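Local coordinates for envelope glycoprotein (Thogoto virus, PDB 5XEA) that probably attaches the virus to its host-cell receptor and later drives fusion of the virion with the host membrane, at residues Arg119-Phe131 against Gln435-Thr447. Numbering follows the deposited sequence.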
loop_
_atom_site.group_PDB
_atom_site.type_symbol
_atom_site.label_atom_id
_atom_site.label_comp_id
_atom_site.label_asym_id
_atom_site.label_seq_id
_atom_site.Cartn_x
_atom_site.Cartn_y
_atom_site.Cartn_z
ATOM N N ARG B 119 18.068 -24.638 -19.189
ATOM C CA ARG B 119 16.947 -24.003 -19.864
ATOM C C ARG B 119 17.132 -24.209 -21.363
ATOM O O ARG B 119 18.246 -24.418 -21.848
ATOM C CB ARG B 119 16.851 -22.513 -19.538
ATOM C CG ARG B 119 18.068 -21.691 -19.945
ATOM C CD ARG B 119 18.079 -20.356 -19.215
ATOM N NE ARG B 119 17.933 -20.520 -17.766
ATOM C CZ ARG B 119 18.922 -20.884 -16.953
ATOM N NH1 ARG B 119 20.127 -21.133 -17.456
ATOM N NH2 ARG B 119 18.713 -21.003 -15.644
ATOM N N LYS B 120 16.029 -24.120 -22.095
ATOM C CA LYS B 120 16.076 -24.316 -23.539
ATOM C C LYS B 120 14.968 -23.500 -24.184
ATOM O O LYS B 120 13.818 -23.569 -23.750
ATOM C CB LYS B 120 15.932 -25.804 -23.876
ATOM C CG LYS B 120 15.700 -26.149 -25.331
ATOM C CD LYS B 120 17.001 -26.376 -26.060
ATOM C CE LYS B 120 16.770 -26.921 -27.468
ATOM N NZ LYS B 120 15.951 -25.983 -28.287
ATOM N N GLU B 121 15.309 -22.733 -25.212
ATOM C CA GLU B 121 14.320 -22.013 -26.004
ATOM C C GLU B 121 14.282 -22.590 -27.419
ATOM O O GLU B 121 15.305 -23.026 -27.956
ATOM C CB GLU B 121 14.625 -20.515 -26.055
ATOM C CG GLU B 121 13.499 -19.685 -26.684
ATOM C CD GLU B 121 12.145 -19.883 -25.976
ATOM O OE1 GLU B 121 11.307 -20.645 -26.498
ATOM O OE2 GLU B 121 11.914 -19.280 -24.898
ATOM N N LEU B 122 13.096 -22.607 -28.008
ATOM C CA LEU B 122 12.915 -23.200 -29.324
ATOM C C LEU B 122 13.111 -22.138 -30.397
ATOM O O LEU B 122 13.068 -20.946 -30.124
ATOM C CB LEU B 122 11.531 -23.847 -29.453
ATOM C CG LEU B 122 10.234 -23.042 -29.316
ATOM C CD1 LEU B 122 9.862 -22.231 -30.551
ATOM C CD2 LEU B 122 9.103 -24.020 -28.967
ATOM N N VAL B 123 13.363 -22.595 -31.618
ATOM C CA VAL B 123 13.401 -21.765 -32.815
ATOM C C VAL B 123 12.178 -22.138 -33.632
ATOM O O VAL B 123 11.879 -23.324 -33.789
ATOM C CB VAL B 123 14.686 -21.996 -33.635
ATOM C CG1 VAL B 123 14.720 -21.074 -34.855
ATOM C CG2 VAL B 123 15.922 -21.769 -32.784
ATOM N N ARG B 124 11.449 -21.144 -34.122
ATOM C CA ARG B 124 10.259 -21.414 -34.920
ATOM C C ARG B 124 10.665 -21.486 -36.387
ATOM O O ARG B 124 11.061 -20.479 -36.968
ATOM C CB ARG B 124 9.195 -20.347 -34.718
ATOM C CG ARG B 124 8.048 -20.520 -35.720
ATOM C CD ARG B 124 7.050 -19.406 -35.580
ATOM N NE ARG B 124 5.969 -19.548 -36.534
ATOM C CZ ARG B 124 4.947 -18.708 -36.615
ATOM N NH1 ARG B 124 4.872 -17.675 -35.783
ATOM N NH2 ARG B 124 4.004 -18.899 -37.523
ATOM N N ARG B 125 10.570 -22.670 -36.985
ATOM C CA ARG B 125 10.970 -22.855 -38.382
ATOM C C ARG B 125 9.973 -23.778 -39.072
ATOM O O ARG B 125 9.580 -24.803 -38.501
ATOM C CB ARG B 125 12.392 -23.435 -38.469
ATOM C CG ARG B 125 12.966 -23.532 -39.878
ATOM C CD ARG B 125 14.475 -23.814 -39.844
ATOM N NE ARG B 125 15.020 -24.016 -41.188
ATOM C CZ ARG B 125 15.555 -23.055 -41.934
ATOM N NH1 ARG B 125 15.626 -21.812 -41.468
ATOM N NH2 ARG B 125 16.028 -23.332 -43.143
ATOM N N ASP B 126 9.548 -23.418 -40.283
ATOM C CA ASP B 126 8.668 -24.298 -41.064
ATOM C C ASP B 126 9.091 -24.340 -42.535
ATOM O O ASP B 126 8.272 -24.241 -43.452
ATOM C CB ASP B 126 7.200 -23.899 -40.920
ATOM C CG ASP B 126 6.920 -22.469 -41.347
ATOM O OD1 ASP B 126 7.807 -21.817 -41.948
ATOM O OD2 ASP B 126 5.785 -22.007 -41.084
ATOM N N ALA B 127 10.384 -24.533 -42.763
ATOM C CA ALA B 127 10.909 -24.608 -44.122
ATOM C C ALA B 127 10.304 -25.785 -44.888
ATOM O O ALA B 127 9.932 -26.815 -44.307
ATOM C CB ALA B 127 12.431 -24.723 -44.091
ATOM N N ASN B 128 10.210 -25.623 -46.215
ATOM C CA ASN B 128 9.564 -26.569 -47.121
ATOM C C ASN B 128 10.204 -26.429 -48.498
ATOM O O ASN B 128 9.492 -26.263 -49.486
ATOM C CB ASN B 128 8.058 -26.269 -47.197
ATOM C CG ASN B 128 7.232 -27.398 -47.823
ATOM O OD1 ASN B 128 7.657 -28.554 -47.887
ATOM N ND2 ASN B 128 6.012 -27.058 -48.245
ATOM N N TRP B 129 11.538 -26.430 -48.574
ATOM C CA TRP B 129 12.207 -26.009 -49.796
ATOM C C TRP B 129 12.586 -27.175 -50.709
ATOM O O TRP B 129 13.163 -26.935 -51.775
ATOM C CB TRP B 129 13.454 -25.169 -49.485
ATOM C CG TRP B 129 14.332 -25.716 -48.405
ATOM C CD1 TRP B 129 14.391 -25.287 -47.104
ATOM C CD2 TRP B 129 15.306 -26.760 -48.528
ATOM N NE1 TRP B 129 15.329 -26.013 -46.411
ATOM C CE2 TRP B 129 15.906 -26.923 -47.261
ATOM C CE3 TRP B 129 15.718 -27.587 -49.586
ATOM C CZ2 TRP B 129 16.890 -27.874 -47.017
ATOM C CZ3 TRP B 129 16.702 -28.530 -49.342
ATOM C CH2 TRP B 129 17.277 -28.664 -48.066
ATOM N N LYS B 130 12.278 -28.411 -50.308
ATOM C CA LYS B 130 12.671 -29.611 -51.043
ATOM C C LYS B 130 11.482 -30.061 -51.886
ATOM O O LYS B 130 10.587 -30.756 -51.400
ATOM C CB LYS B 130 13.135 -30.707 -50.091
ATOM C CG LYS B 130 13.790 -31.890 -50.812
ATOM C CD LYS B 130 15.162 -31.520 -51.328
ATOM C CE LYS B 130 15.770 -32.666 -52.146
ATOM N NZ LYS B 130 17.164 -32.339 -52.564
ATOM N N PHE B 131 11.486 -29.659 -53.153
ATOM C CA PHE B 131 10.385 -29.978 -54.052
ATOM C C PHE B 131 10.168 -31.482 -54.152
ATOM O O PHE B 131 11.122 -32.252 -54.281
ATOM C CB PHE B 131 10.642 -29.410 -55.445
ATOM C CG PHE B 131 9.563 -29.758 -56.433
ATOM C CD1 PHE B 131 8.302 -29.202 -56.315
ATOM C CD2 PHE B 131 9.809 -30.663 -57.481
ATOM C CE1 PHE B 131 7.303 -29.519 -57.213
ATOM C CE2 PHE B 131 8.810 -30.992 -58.384
ATOM C CZ PHE B 131 7.554 -30.416 -58.259
ATOM N N GLN B 435 7.967 -13.743 -27.957
ATOM C CA GLN B 435 9.107 -13.176 -28.666
ATOM C C GLN B 435 9.673 -14.165 -29.684
ATOM O O GLN B 435 9.969 -13.788 -30.823
ATOM C CB GLN B 435 10.181 -12.731 -27.674
ATOM C CG GLN B 435 9.788 -11.476 -26.789
ATOM C CD GLN B 435 9.404 -10.260 -27.661
ATOM O OE1 GLN B 435 10.210 -9.780 -28.478
ATOM N NE2 GLN B 435 8.169 -9.787 -27.517
ATOM N N THR B 436 9.803 -15.443 -29.304
ATOM C CA THR B 436 10.412 -16.418 -30.196
ATOM C C THR B 436 9.502 -16.759 -31.368
ATOM O O THR B 436 9.984 -17.046 -32.472
ATOM C CB THR B 436 10.750 -17.703 -29.454
ATOM O OG1 THR B 436 11.240 -17.399 -28.143
ATOM C CG2 THR B 436 11.834 -18.390 -30.220
ATOM N N MET B 437 8.190 -16.791 -31.129
ATOM C CA MET B 437 7.215 -17.148 -32.144
ATOM C C MET B 437 6.873 -15.986 -33.069
ATOM O O MET B 437 6.142 -16.190 -34.041
ATOM C CB MET B 437 5.952 -17.679 -31.468
ATOM C CG MET B 437 6.173 -19.020 -30.737
ATOM S SD MET B 437 6.437 -20.364 -31.939
ATOM C CE MET B 437 4.800 -20.460 -32.660
ATOM N N MET B 438 7.406 -14.792 -32.800
ATOM C CA MET B 438 6.940 -13.583 -33.479
ATOM C C MET B 438 7.061 -13.693 -35.007
ATOM O O MET B 438 6.192 -13.209 -35.743
ATOM C CB MET B 438 7.727 -12.384 -32.980
ATOM C CG MET B 438 7.158 -11.095 -33.463
ATOM S SD MET B 438 8.011 -9.743 -32.664
ATOM C CE MET B 438 7.262 -9.815 -31.023
ATOM N N TYR B 439 8.119 -14.321 -35.503
ATOM C CA TYR B 439 8.179 -14.633 -36.932
ATOM C C TYR B 439 8.958 -15.927 -37.127
ATOM O O TYR B 439 9.752 -16.339 -36.274
ATOM C CB TYR B 439 8.800 -13.483 -37.755
ATOM C CG TYR B 439 10.142 -13.007 -37.229
ATOM C CD1 TYR B 439 11.321 -13.547 -37.716
ATOM C CD2 TYR B 439 10.225 -12.029 -36.242
ATOM C CE1 TYR B 439 12.551 -13.141 -37.243
ATOM C CE2 TYR B 439 11.475 -11.600 -35.748
ATOM C CZ TYR B 439 12.627 -12.159 -36.261
ATOM O OH TYR B 439 13.872 -11.778 -35.813
ATOM N N THR B 440 8.703 -16.579 -38.259
ATOM C CA THR B 440 9.406 -17.802 -38.590
ATOM C C THR B 440 10.820 -17.482 -39.079
ATOM O O THR B 440 11.071 -16.457 -39.723
ATOM C CB THR B 440 8.617 -18.585 -39.642
ATOM O OG1 THR B 440 9.135 -19.914 -39.732
ATOM C CG2 THR B 440 8.727 -17.909 -41.021
ATOM N N LYS B 441 11.758 -18.352 -38.737
ATOM C CA LYS B 441 13.157 -18.158 -39.107
ATOM C C LYS B 441 13.479 -19.157 -40.222
ATOM O O LYS B 441 14.091 -20.199 -39.991
ATOM C CB LYS B 441 14.087 -18.338 -37.872
ATOM C CG LYS B 441 13.554 -17.723 -36.551
ATOM C CD LYS B 441 13.876 -16.244 -36.403
ATOM C CE LYS B 441 13.473 -15.703 -34.995
ATOM N NZ LYS B 441 11.998 -15.796 -34.732
ATOM N N ASN B 442 13.047 -18.834 -41.446
ATOM C CA ASN B 442 13.100 -19.768 -42.574
ATOM C C ASN B 442 14.252 -19.523 -43.543
ATOM O O ASN B 442 14.248 -20.095 -44.639
ATOM C CB ASN B 442 11.785 -19.741 -43.360
ATOM C CG ASN B 442 10.670 -20.476 -42.651
ATOM O OD1 ASN B 442 10.903 -21.196 -41.667
ATOM N ND2 ASN B 442 9.448 -20.310 -43.147
ATOM N N GLY B 443 15.225 -18.690 -43.187
ATOM C CA GLY B 443 16.455 -18.626 -43.962
ATOM C C GLY B 443 17.449 -19.615 -43.382
ATOM O O GLY B 443 17.420 -19.843 -42.174
ATOM N N GLY B 444 18.315 -20.222 -44.199
ATOM C CA GLY B 444 18.377 -20.032 -45.641
ATOM C C GLY B 444 19.256 -21.085 -46.311
ATOM O O GLY B 444 20.476 -20.915 -46.433
ATOM N N LYS B 445 18.639 -22.190 -46.741
ATOM C CA LYS B 445 19.381 -23.339 -47.254
ATOM C C LYS B 445 18.708 -23.907 -48.501
ATOM O O LYS B 445 17.567 -23.574 -48.827
ATOM C CB LYS B 445 19.508 -24.446 -46.197
ATOM C CG LYS B 445 19.704 -23.956 -44.770
ATOM C CD LYS B 445 20.026 -25.098 -43.825
ATOM C CE LYS B 445 19.056 -26.249 -43.997
ATOM N NZ LYS B 445 19.467 -27.435 -43.201
ATOM N N GLY B 446 19.433 -24.796 -49.190
ATOM C CA GLY B 446 18.938 -25.445 -50.393
ATOM C C GLY B 446 19.946 -26.329 -51.112
ATOM O O GLY B 446 20.994 -25.847 -51.555
ATOM N N THR B 447 19.639 -27.622 -51.237
ATOM C CA THR B 447 20.508 -28.582 -51.926
ATOM C C THR B 447 20.704 -28.216 -53.397
ATOM O O THR B 447 19.745 -28.162 -54.173
ATOM C CB THR B 447 19.945 -30.029 -51.845
ATOM O OG1 THR B 447 20.041 -30.521 -50.501
ATOM C CG2 THR B 447 20.715 -30.959 -52.776
HETATM O O HOH W 1 12.181 -18.514 -33.242
#
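R124 O accepts the backbone N-H of K441 (2.9 Å, 170°), joining the chain that leaves helix 421-437 to the loop before strand 133-156. In this gp64-family fusogen, the C-terminal segment packs as an irregular strap along the β-rich end of the subunit, consistent with the class III fold of gp64 relatives. R124 stretches fully extended across M437, its CD 3.8 Å from SD, and NH1 reaches M437 O (2.6 Å) in both the guanidinium and the carbonyl plane. The buried NE has no partner. One water accepts from R124 N and K441 NZ and donates to T436 O, linking the two chains.

Further along, D126 and N442 grip each other twice: D126 N meets a lone pair of N442 OD1 (2.9 Å), while N442 ND2 approaches D126 OD1 in its own amide plane. T440 OG1 lies near both OD1 atoms. A chi1 of -174° and an extended chain carry the R125 guanidinium alongside K441 O, a weak partner of NH1, to where NH1 meets G443 O (2.8 Å) from above the carbonyl plane. In the poorly ordered 443-447 run, G446 CA makes a CH-π contact over the six-membered ring of W129, 4.1 Å from its centroid.

Neighbouring subunits add to it: Y439 stacks edge-to-face on W50 of the second, and R124 NH1 also bonds weakly to M438 O of the third. Within the chain, D97 OD2 ties R125 to W129, receiving R125 NH2 in a salt bridge and W129 NE1 in a hydrogen bond.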